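Local atomic coordinates of AHL synthase (Burkholderia glumae, PDB entry 3P2H), a protein that probably makes N-acyl-homoserine lactone quorum-sensing signals from acyl-[ACP] and S-adenosyl-L-methionine, releasing S-methyl-5'-thioadenosine. Residues I15-R23 / L56-C67; P92-L100 / R134-V142. The protein carries 3 engineered substitutions. All blocks are in the same frame, centred on the assembly; numbering follows the deposited sequence.

Contact 1 (I15-R23 / L56-C67)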
loop_
_atom_site.group_PDB
_atom_site.type_symbol
_atom_site.label_atom_id
_atom_site.label_comp_id
_atom_site.label_asym_id
_atom_site.label_seq_id
_atom_site.Cartn_x
_atom_site.Cartn_y
_atom_site.Cartn_z
ATOM N N ILE A 15 14.004 -1.689 12.295
ATOM C CA ILE A 15 13.224 -1.412 11.092
ATOM C C ILE A 15 11.812 -0.985 11.489
ATOM O O ILE A 15 11.229 -0.088 10.880
ATOM C CB ILE A 15 13.132 -2.657 10.180
ATOM C CG1 ILE A 15 14.530 -3.075 9.726
ATOM C CG2 ILE A 15 12.251 -2.362 8.981
ATOM C CD1 ILE A 15 15.273 -2.017 8.954
ATOM N N ALA A 16 11.270 -1.639 12.513
ATOM C CA ALA A 16 9.937 -1.323 13.001
ATOM C C ALA A 16 9.895 0.119 13.497
ATOM O O ALA A 16 8.935 0.845 13.242
ATOM C CB ALA A 16 9.548 -2.289 14.131
ATOM N N ALA A 17 10.946 0.539 14.196
ATOM C CA ALA A 17 11.016 1.900 14.717
ATOM C C ALA A 17 11.173 2.914 13.582
ATOM O O ALA A 17 10.489 3.932 13.543
ATOM C CB ALA A 17 12.177 2.024 15.694
ATOM N N GLU A 18 12.067 2.616 12.650
ATOM C CA GLU A 18 12.319 3.502 11.523
ATOM C C GLU A 18 11.092 3.657 10.617
ATOM O O GLU A 18 10.776 4.762 10.168
ATOM C CB GLU A 18 13.513 2.971 10.730
ATOM C CG GLU A 18 13.918 3.824 9.554
ATOM C CD GLU A 18 15.159 3.298 8.875
ATOM O OE1 GLU A 18 15.429 2.083 9.000
ATOM O OE2 GLU A 18 15.853 4.097 8.207
ATOM N N LEU A 19 10.407 2.552 10.345
ATOM C CA LEU A 19 9.215 2.588 9.508
ATOM C C LEU A 19 8.089 3.289 10.252
ATOM O O LEU A 19 7.335 4.065 9.666
ATOM C CB LEU A 19 8.759 1.172 9.147
ATOM C CG LEU A 19 7.372 1.094 8.498
ATOM C CD1 LEU A 19 7.397 1.778 7.141
ATOM C CD2 LEU A 19 6.957 -0.368 8.350
ATOM N N GLY A 20 7.974 2.994 11.544
ATOM C CA GLY A 20 6.936 3.604 12.351
ATOM C C GLY A 20 7.066 5.113 12.389
ATOM O O GLY A 20 6.065 5.826 12.403
ATOM N N SER A 21 8.303 5.595 12.410
ATOM C CA SER A 21 8.573 7.026 12.448
ATOM C C SER A 21 8.228 7.650 11.105
ATOM O O SER A 21 7.643 8.732 11.046
ATOM C CB SER A 21 10.050 7.279 12.768
ATOM O OG SER A 21 10.332 8.671 12.826
ATOM N N TYR A 22 8.593 6.970 10.021
ATOM C CA TYR A 22 8.298 7.493 8.698
ATOM C C TYR A 22 6.793 7.557 8.500
ATOM O O TYR A 22 6.277 8.519 7.941
ATOM C CB TYR A 22 8.909 6.622 7.610
ATOM C CG TYR A 22 8.575 7.118 6.223
ATOM C CD1 TYR A 22 9.154 8.286 5.718
ATOM C CD2 TYR A 22 7.665 6.437 5.422
ATOM C CE1 TYR A 22 8.829 8.755 4.447
ATOM C CE2 TYR A 22 7.335 6.899 4.155
ATOM C CZ TYR A 22 7.919 8.055 3.673
ATOM O OH TYR A 22 7.589 8.503 2.421
ATOM N N ARG A 23 6.085 6.530 8.959
ATOM C CA ARG A 23 4.637 6.522 8.819
ATOM C C ARG A 23 4.003 7.620 9.665
ATOM O O ARG A 23 3.031 8.243 9.245
ATOM C CB ARG A 23 4.072 5.143 9.183
ATOM C CG ARG A 23 4.154 4.162 8.017
ATOM C CD ARG A 23 3.775 2.742 8.400
ATOM N NE ARG A 23 2.473 2.646 9.047
ATOM C CZ ARG A 23 1.888 1.495 9.349
ATOM N NH1 ARG A 23 2.491 0.353 9.048
ATOM N NH2 ARG A 23 0.714 1.480 9.964
ATOM N N LEU A 56 9.736 -0.850 1.783
ATOM C CA LEU A 56 10.333 0.421 2.189
ATOM C C LEU A 56 11.212 0.925 1.053
ATOM O O LEU A 56 11.940 0.153 0.437
ATOM C CB LEU A 56 11.210 0.270 3.442
ATOM C CG LEU A 56 10.656 -0.310 4.745
ATOM C CD1 LEU A 56 11.578 0.088 5.888
ATOM C CD2 LEU A 56 9.264 0.209 5.009
ATOM N N GLY A 57 11.128 2.216 0.770
ATOM C CA GLY A 57 11.964 2.792 -0.265
ATOM C C GLY A 57 12.993 3.624 0.470
ATOM O O GLY A 57 12.643 4.290 1.438
ATOM N N ARG A 58 14.249 3.578 0.042
ATOM C CA ARG A 58 15.309 4.354 0.700
ATOM C C ARG A 58 16.062 5.215 -0.312
ATOM O O ARG A 58 16.327 4.780 -1.425
ATOM C CB ARG A 58 16.286 3.417 1.420
ATOM C CG ARG A 58 15.671 2.676 2.612
ATOM C CD ARG A 58 16.641 1.669 3.205
ATOM N NE ARG A 58 16.095 0.941 4.351
ATOM C CZ ARG A 58 16.035 1.417 5.592
ATOM N NH1 ARG A 58 16.485 2.635 5.873
ATOM N NH2 ARG A 58 15.542 0.661 6.560
ATOM N N ASP A 59 16.411 6.436 0.086
ATOM C CA ASP A 59 17.115 7.354 -0.805
ATOM C C ASP A 59 18.616 7.109 -0.829
ATOM O O ASP A 59 19.108 6.164 -0.215
ATOM C CB ASP A 59 16.817 8.811 -0.413
ATOM C CG ASP A 59 17.370 9.192 0.955
ATOM O OD1 ASP A 59 16.921 10.224 1.490
ATOM O OD2 ASP A 59 18.251 8.490 1.499
ATOM N N ALA A 60 19.342 7.967 -1.538
ATOM C CA ALA A 60 20.789 7.831 -1.651
ATOM C C ALA A 60 21.495 7.791 -0.300
ATOM O O ALA A 60 22.615 7.298 -0.204
ATOM C CB ALA A 60 21.363 8.971 -2.509
ATOM N N ASN A 61 20.849 8.304 0.743
ATOM C CA ASN A 61 21.454 8.298 2.071
ATOM C C ASN A 61 20.941 7.159 2.940
ATOM O O ASN A 61 21.192 7.128 4.144
ATOM C CB ASN A 61 21.199 9.620 2.793
ATOM C CG ASN A 61 21.762 10.810 2.048
ATOM O OD1 ASN A 61 22.883 10.763 1.537
ATOM N ND2 ASN A 61 20.994 11.890 1.994
ATOM N N GLY A 62 20.219 6.227 2.327
ATOM C CA GLY A 62 19.686 5.098 3.065
ATOM C C GLY A 62 18.507 5.434 3.961
ATOM O O GLY A 62 18.098 4.609 4.782
ATOM N N GLU A 63 17.956 6.637 3.813
ATOM C CA GLU A 63 16.814 7.054 4.624
ATOM C C GLU A 63 15.495 6.701 3.945
ATOM O O GLU A 63 15.368 6.813 2.725
ATOM C CB GLU A 63 16.838 8.560 4.870
ATOM C CG GLU A 63 18.042 9.055 5.619
ATOM C CD GLU A 63 17.903 10.513 5.982
ATOM O OE1 GLU A 63 17.717 11.343 5.063
ATOM O OE2 GLU A 63 17.973 10.831 7.184
ATOM N N ILE A 64 14.508 6.303 4.740
ATOM C CA ILE A 64 13.216 5.933 4.185
ATOM C C ILE A 64 12.548 7.098 3.471
ATOM O O ILE A 64 12.435 8.196 4.013
ATOM C CB ILE A 64 12.273 5.389 5.276
ATOM C CG1 ILE A 64 12.904 4.151 5.917
ATOM C CG2 ILE A 64 10.918 5.046 4.675
ATOM C CD1 ILE A 64 11.996 3.421 6.883
ATOM N N CYS A 65 12.126 6.852 2.236
ATOM C CA CYS A 65 11.451 7.866 1.446
ATOM C C CYS A 65 10.190 7.282 0.815
ATOM O O CYS A 65 9.621 7.858 -0.105
ATOM C CB CYS A 65 12.387 8.407 0.360
ATOM S SG CYS A 65 13.046 7.155 -0.768
ATOM N N GLY A 66 9.750 6.136 1.324
ATOM C CA GLY A 66 8.557 5.511 0.791
ATOM C C GLY A 66 8.183 4.254 1.553
ATOM O O GLY A 66 9.051 3.585 2.109
ATOM N N CYS A 67 6.893 3.939 1.594
ATOM C CA CYS A 67 6.441 2.745 2.294
ATOM C C CYS A 67 5.163 2.173 1.698
ATOM O O CYS A 67 4.464 2.837 0.933
ATOM C CB CYS A 67 6.216 3.037 3.783
ATOM S SG CYS A 67 4.836 4.155 4.180
HETATM O O HOH W 1 14.902 6.589 7.908
#
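Ile15 starts the contact near the N-terminal end of helix 13-30, where its CG2 branch leans on Leu56 CD1 and its CD1 end reaches the edge of the Arg58 guanidinium. The setting is a helix laid almost at right angles across a beta hairpin, that of strands 53-58 and 64-72, in the mixed sheet of an autoinducer synthase, a family related to the acetyltransferases. Asp59 to Gly62 form the type I turn of the hairpin.

One turn on, Glu18 meets Arg58 end-on: NH2 gives to OE1 at 2.8 Å (165°) while NH1 gives to OE2, also at 2.8 Å. The oxygens lie near the guanidinium plane, yet the nitrogens approach from above the carboxylate plane, the two planes being 56° apart. Two supports fix this pair. Arg58 NH1 also bonds to Gly62 O, and a water links Glu18 OE2 to Ile64 N. The extended Glu18 chain crosses Ile64 at a slant, CG on CD1.

Leu19 CD1 is pressed to 3.2 Å from Leu56 CD2, closer than usual for two carbons, and meets Cys67 CB at a normal 3.8 Å.

Tyr22 has the most surface covered. With CG anti to the backbone N (chi1 178°), the ring swings out over the bulged strand, where Cys65 and Gly66 together face Gly57 in a classic beta bulge. Ile64 CG2 sits over one face in a CH-pi contact, 3.7 Å from the ring centroid, while the hydroxyl bonds to Thr106 beyond the hairpin.

Arg23 sends its charged end elsewhere, into salt bridges with Asp48 and Glu43; toward the hairpin it offers CG to Cys67 SG. That same sulfur lies at the edge of the Tyr22 ring, 3.7 Å from CE2.

Contact 2 (P92-L100 / R134-V142). With NOO (N-(3-oxocyclohex-1-en-1-yl)octanamide), chain C.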
loop_
_atom_site.group_PDB
_atom_site.type_symbol
_atom_site.label_atom_id
_atom_site.label_comp_id
_atom_site.label_asym_id
_atom_site.label_seq_id
_atom_site.Cartn_x
_atom_site.Cartn_y
_atom_site.Cartn_z
ATOM N N PRO A 92 -13.730 -8.975 -0.659
ATOM C CA PRO A 92 -13.200 -10.280 -1.045
ATOM C C PRO A 92 -12.306 -10.965 -0.014
ATOM O O PRO A 92 -11.610 -10.313 0.770
ATOM C CB PRO A 92 -12.445 -9.966 -2.332
ATOM C CG PRO A 92 -11.900 -8.591 -2.044
ATOM C CD PRO A 92 -13.095 -7.897 -1.440
ATOM N N ARG A 93 -12.367 -12.291 -0.012
ATOM C CA ARG A 93 -11.532 -13.129 0.839
ATOM C C ARG A 93 -11.056 -14.164 -0.160
ATOM O O ARG A 93 -11.723 -15.166 -0.405
ATOM C CB ARG A 93 -12.332 -13.790 1.963
ATOM C CG ARG A 93 -12.772 -12.827 3.060
ATOM C CD ARG A 93 -13.221 -13.575 4.313
ATOM N NE ARG A 93 -12.100 -14.233 4.986
ATOM C CZ ARG A 93 -11.983 -15.547 5.153
ATOM N NH1 ARG A 93 -12.920 -16.363 4.692
ATOM N NH2 ARG A 93 -10.928 -16.046 5.781
ATOM N N SER A 94 -9.906 -13.890 -0.765
ATOM C CA SER A 94 -9.358 -14.768 -1.782
ATOM C C SER A 94 -7.842 -14.809 -1.755
ATOM O O SER A 94 -7.182 -13.823 -1.425
ATOM C CB SER A 94 -9.842 -14.289 -3.161
ATOM O OG SER A 94 -9.038 -14.791 -4.213
ATOM N N ALA A 95 -7.288 -15.961 -2.103
ATOM C CA ALA A 95 -5.843 -16.101 -2.148
ATOM C C ALA A 95 -5.316 -15.274 -3.323
ATOM O O ALA A 95 -4.138 -14.928 -3.371
ATOM C CB ALA A 95 -5.470 -17.556 -2.320
ATOM N N HIS A 96 -6.197 -14.947 -4.264
ATOM C CA HIS A 96 -5.790 -14.175 -5.433
ATOM C C HIS A 96 -5.866 -12.669 -5.246
ATOM O O HIS A 96 -5.557 -11.921 -6.171
ATOM C CB HIS A 96 -6.633 -14.560 -6.654
ATOM C CG HIS A 96 -6.468 -15.985 -7.083
ATOM N ND1 HIS A 96 -5.326 -16.714 -6.829
ATOM C CD2 HIS A 96 -7.284 -16.802 -7.791
ATOM C CE1 HIS A 96 -5.446 -17.917 -7.360
ATOM N NE2 HIS A 96 -6.624 -17.996 -7.949
ATOM N N VAL A 97 -6.290 -12.220 -4.068
ATOM C CA VAL A 97 -6.396 -10.790 -3.795
ATOM C C VAL A 97 -5.679 -10.393 -2.503
ATOM O O VAL A 97 -5.882 -11.007 -1.454
ATOM C CB VAL A 97 -7.869 -10.336 -3.682
ATOM C CG1 VAL A 97 -7.930 -8.838 -3.421
ATOM C CG2 VAL A 97 -8.625 -10.671 -4.949
ATOM N N TRP A 98 -4.842 -9.366 -2.598
ATOM C CA TRP A 98 -4.099 -8.842 -1.454
ATOM C C TRP A 98 -4.448 -7.362 -1.331
ATOM O O TRP A 98 -4.742 -6.714 -2.331
ATOM C CB TRP A 98 -2.585 -8.989 -1.664
ATOM C CG TRP A 98 -2.030 -10.327 -1.266
ATOM C CD1 TRP A 98 -2.383 -11.547 -1.769
ATOM C CD2 TRP A 98 -1.032 -10.580 -0.268
ATOM N NE1 TRP A 98 -1.669 -12.543 -1.142
ATOM C CE2 TRP A 98 -0.834 -11.976 -0.216
ATOM C CE3 TRP A 98 -0.289 -9.760 0.591
ATOM C CZ2 TRP A 98 0.074 -12.573 0.661
ATOM C CZ3 TRP A 98 0.618 -10.354 1.467
ATOM C CH2 TRP A 98 0.788 -11.747 1.494
ATOM N N GLU A 99 -4.422 -6.836 -0.112
ATOM C CA GLU A 99 -4.732 -5.430 0.101
ATOM C C GLU A 99 -3.483 -4.578 0.242
ATOM O O GLU A 99 -2.571 -4.908 1.006
ATOM C CB GLU A 99 -5.584 -5.222 1.356
ATOM C CG GLU A 99 -5.850 -3.740 1.616
ATOM C CD GLU A 99 -6.349 -3.451 3.014
ATOM O OE1 GLU A 99 -5.654 -3.825 3.974
ATOM O OE2 GLU A 99 -7.428 -2.840 3.152
ATOM N N LEU A 100 -3.458 -3.470 -0.489
ATOM C CA LEU A 100 -2.344 -2.536 -0.435
ATOM C C LEU A 100 -2.808 -1.352 0.404
ATOM O O LEU A 100 -3.831 -0.747 0.102
ATOM C CB LEU A 100 -1.980 -2.064 -1.847
ATOM C CG LEU A 100 -0.848 -1.037 -1.955
ATOM C CD1 LEU A 100 0.432 -1.618 -1.376
ATOM C CD2 LEU A 100 -0.646 -0.642 -3.416
ATOM N N ARG A 134 3.476 -14.094 -4.400
ATOM C CA ARG A 134 2.749 -14.734 -3.314
ATOM C C ARG A 134 1.417 -15.286 -3.806
ATOM O O ARG A 134 0.590 -15.735 -3.007
ATOM C CB ARG A 134 2.510 -13.733 -2.181
ATOM C CG ARG A 134 3.787 -13.262 -1.499
ATOM C CD ARG A 134 4.487 -14.427 -0.837
ATOM N NE ARG A 134 3.845 -14.790 0.422
ATOM C CZ ARG A 134 4.180 -14.273 1.599
ATOM N NH1 ARG A 134 5.155 -13.374 1.671
ATOM N NH2 ARG A 134 3.539 -14.647 2.699
ATOM N N GLY A 135 1.209 -15.231 -5.121
ATOM C CA GLY A 135 -0.013 -15.755 -5.704
ATOM C C GLY A 135 -1.145 -14.778 -5.972
ATOM O O GLY A 135 -2.210 -15.188 -6.425
ATOM N N ALA A 136 -0.936 -13.495 -5.702
ATOM C CA ALA A 136 -1.986 -12.512 -5.930
ATOM C C ALA A 136 -2.166 -12.200 -7.412
ATOM O O ALA A 136 -1.188 -12.103 -8.162
ATOM C CB ALA A 136 -1.679 -11.230 -5.171
ATOM N N ARG A 137 -3.420 -12.047 -7.827
ATOM C CA ARG A 137 -3.744 -11.716 -9.210
ATOM C C ARG A 137 -4.322 -10.301 -9.263
ATOM O O ARG A 137 -4.466 -9.712 -10.334
ATOM C CB ARG A 137 -4.735 -12.732 -9.776
ATOM C CG ARG A 137 -4.104 -14.108 -9.943
ATOM C CD ARG A 137 -5.105 -15.188 -10.310
ATOM N NE ARG A 137 -4.417 -16.457 -10.561
ATOM C CZ ARG A 137 -5.019 -17.571 -10.967
ATOM N NH1 ARG A 137 -6.330 -17.587 -11.167
ATOM N NH2 ARG A 137 -4.304 -18.665 -11.200
ATOM N N GLN A 138 -4.639 -9.764 -8.088
ATOM C CA GLN A 138 -5.175 -8.412 -7.962
ATOM C C GLN A 138 -4.830 -7.802 -6.611
ATOM O O GLN A 138 -4.608 -8.512 -5.624
ATOM C CB GLN A 138 -6.699 -8.406 -8.078
ATOM C CG GLN A 138 -7.276 -8.694 -9.442
ATOM C CD GLN A 138 -8.789 -8.739 -9.389
ATOM O OE1 GLN A 138 -9.365 -9.580 -8.707
ATOM N NE2 GLN A 138 -9.437 -7.828 -10.094
ATOM N N LEU A 139 -4.779 -6.474 -6.587
ATOM C CA LEU A 139 -4.546 -5.727 -5.365
ATOM C C LEU A 139 -5.801 -4.879 -5.194
ATOM O O LEU A 139 -6.430 -4.479 -6.179
ATOM C CB LEU A 139 -3.336 -4.801 -5.486
ATOM C CG LEU A 139 -1.949 -5.415 -5.631
ATOM C CD1 LEU A 139 -0.936 -4.294 -5.699
ATOM C CD2 LEU A 139 -1.651 -6.333 -4.463
ATOM N N ILE A 140 -6.170 -4.623 -3.945
ATOM C CA ILE A 140 -7.332 -3.801 -3.649
ATOM C C ILE A 140 -6.991 -2.908 -2.466
ATOM O O ILE A 140 -6.164 -3.268 -1.633
ATOM C CB ILE A 140 -8.573 -4.670 -3.330
ATOM C CG1 ILE A 140 -9.824 -3.786 -3.288
ATOM C CG2 ILE A 140 -8.382 -5.405 -2.009
ATOM C CD1 ILE A 140 -11.120 -4.556 -3.204
ATOM N N GLY A 141 -7.606 -1.733 -2.400
ATOM C CA GLY A 141 -7.323 -0.837 -1.296
ATOM C C GLY A 141 -7.879 0.560 -1.478
ATOM O O GLY A 141 -8.142 1.003 -2.597
ATOM N N VAL A 142 -8.068 1.255 -0.365
ATOM C CA VAL A 142 -8.585 2.609 -0.411
ATOM C C VAL A 142 -7.435 3.505 -0.821
ATOM O O VAL A 142 -6.372 3.500 -0.191
ATOM C CB VAL A 142 -9.116 3.056 0.964
ATOM C CG1 VAL A 142 -9.624 4.479 0.885
ATOM C CG2 VAL A 142 -10.211 2.121 1.418
HETATM C C1 NOO C . -0.927 9.492 -0.646
HETATM O O1 NOO C . -1.118 10.320 -1.531
HETATM C C2 NOO C . -1.551 8.103 -0.679
HETATM C C3 NOO C . -1.876 7.403 0.491
HETATM C C4 NOO C . -1.381 7.990 1.829
HETATM C C5 NOO C . -0.039 8.817 1.733
HETATM C C6 NOO C . -0.041 9.871 0.582
HETATM N N7 NOO C . -2.655 6.171 0.551
HETATM C C8 NOO C . -2.535 4.940 1.249
HETATM O O8 NOO C . -2.378 4.839 2.461
HETATM C C9 NOO C . -2.606 3.609 0.468
HETATM C C10 NOO C . -3.092 3.593 -1.005
HETATM C C11 NOO C . -3.746 2.221 -1.322
HETATM C C12 NOO C . -3.413 1.717 -2.737
HETATM C C13 NOO C . -4.182 0.417 -3.059
HETATM C C14 NOO C . -4.513 0.310 -4.559
HETATM C C15 NOO C . -5.063 -1.074 -4.919
HETATM O O HOH W 2 -1.835 -15.323 -2.122
HETATM O O HOH W 3 -7.360 -0.369 2.062
HETATM O O HOH W 4 -5.521 1.650 1.995
#
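Trp98 lays its pyrrole side against Ala136, with CD1 3.5 Å from the Ala136 CB methyl, and brings CZ2 up to Arg134 CB. The CH2 corner of the indole points at one face of the Arg134 guanidinium, near its rim, the two planes steeply inclined; NH1 of that group forms a salt bridge with Glu7. The indole N-H is satisfied in the ring plane: NE1 gives 3.0 Å to a water that in turn donates to Ala95 O and Arg134 O, tying the indole to these loop carbonyls.

His96 is stacked rather than wedged. Arg137 runs beside it in the same direction, CD over the centre of the imidazole and the guanidinium flat upon it, centres 3.8 Å apart and planes at 17°. ND1 adds a weak bond to Gly135 O, the glycine of the Schellman motif that ends helix 120-133. His96 O takes two donors, Arg137 N and Gln138 N, the latter just ahead of the first rung of the parallel ladder. Strand 97-105, helix 120-133 and strand 138-144 make a beta-alpha-beta crossover, and Val97, Trp98 and Glu99 pair with Gln138, Leu139 and Ile140.

Ile140 is gripped along its backbone, its N bonded to Trp98 O at 3.0 Å and its O accepting from Leu100 N at 2.9 Å. Its CG1 branch is anti to the backbone N (chi1 -169°), which turns CG2 onto Val97 CG1, 3.7 Å away. Leu100 and Leu139 to Val142 line part of the inhibitor pocket. The octanoyl tail enters where the strands part, C11 lying 3.1 Å from Val142 O and 3.3 Å from Leu100 O, and its end, C15, rests against the backbone of Ile140 and Gly141.

Overall arrangement
Read from the N terminus, the chain gives a simple example of contacts in series. After strand 2-6 comes helix 13-30, and contact 1 closes when the hairpin of strands 53-58 and 64-72 packs against it, with 32 residues between segments 15-23 and 56-67. From strand 64-72 the chain leaves the sheet through a connection that includes helix 78-81; contact 2 opens at Pro92, just ahead of the neighbouring strand 97-105, and closes after the excursion through helix 120-133 to strand 138-144. The two loops neither nest nor cross. Their centres are about 24 Å apart, yet one sheet carries both: contact 1 ties the N-terminal helix to it, contact 2 joins its parallel strands.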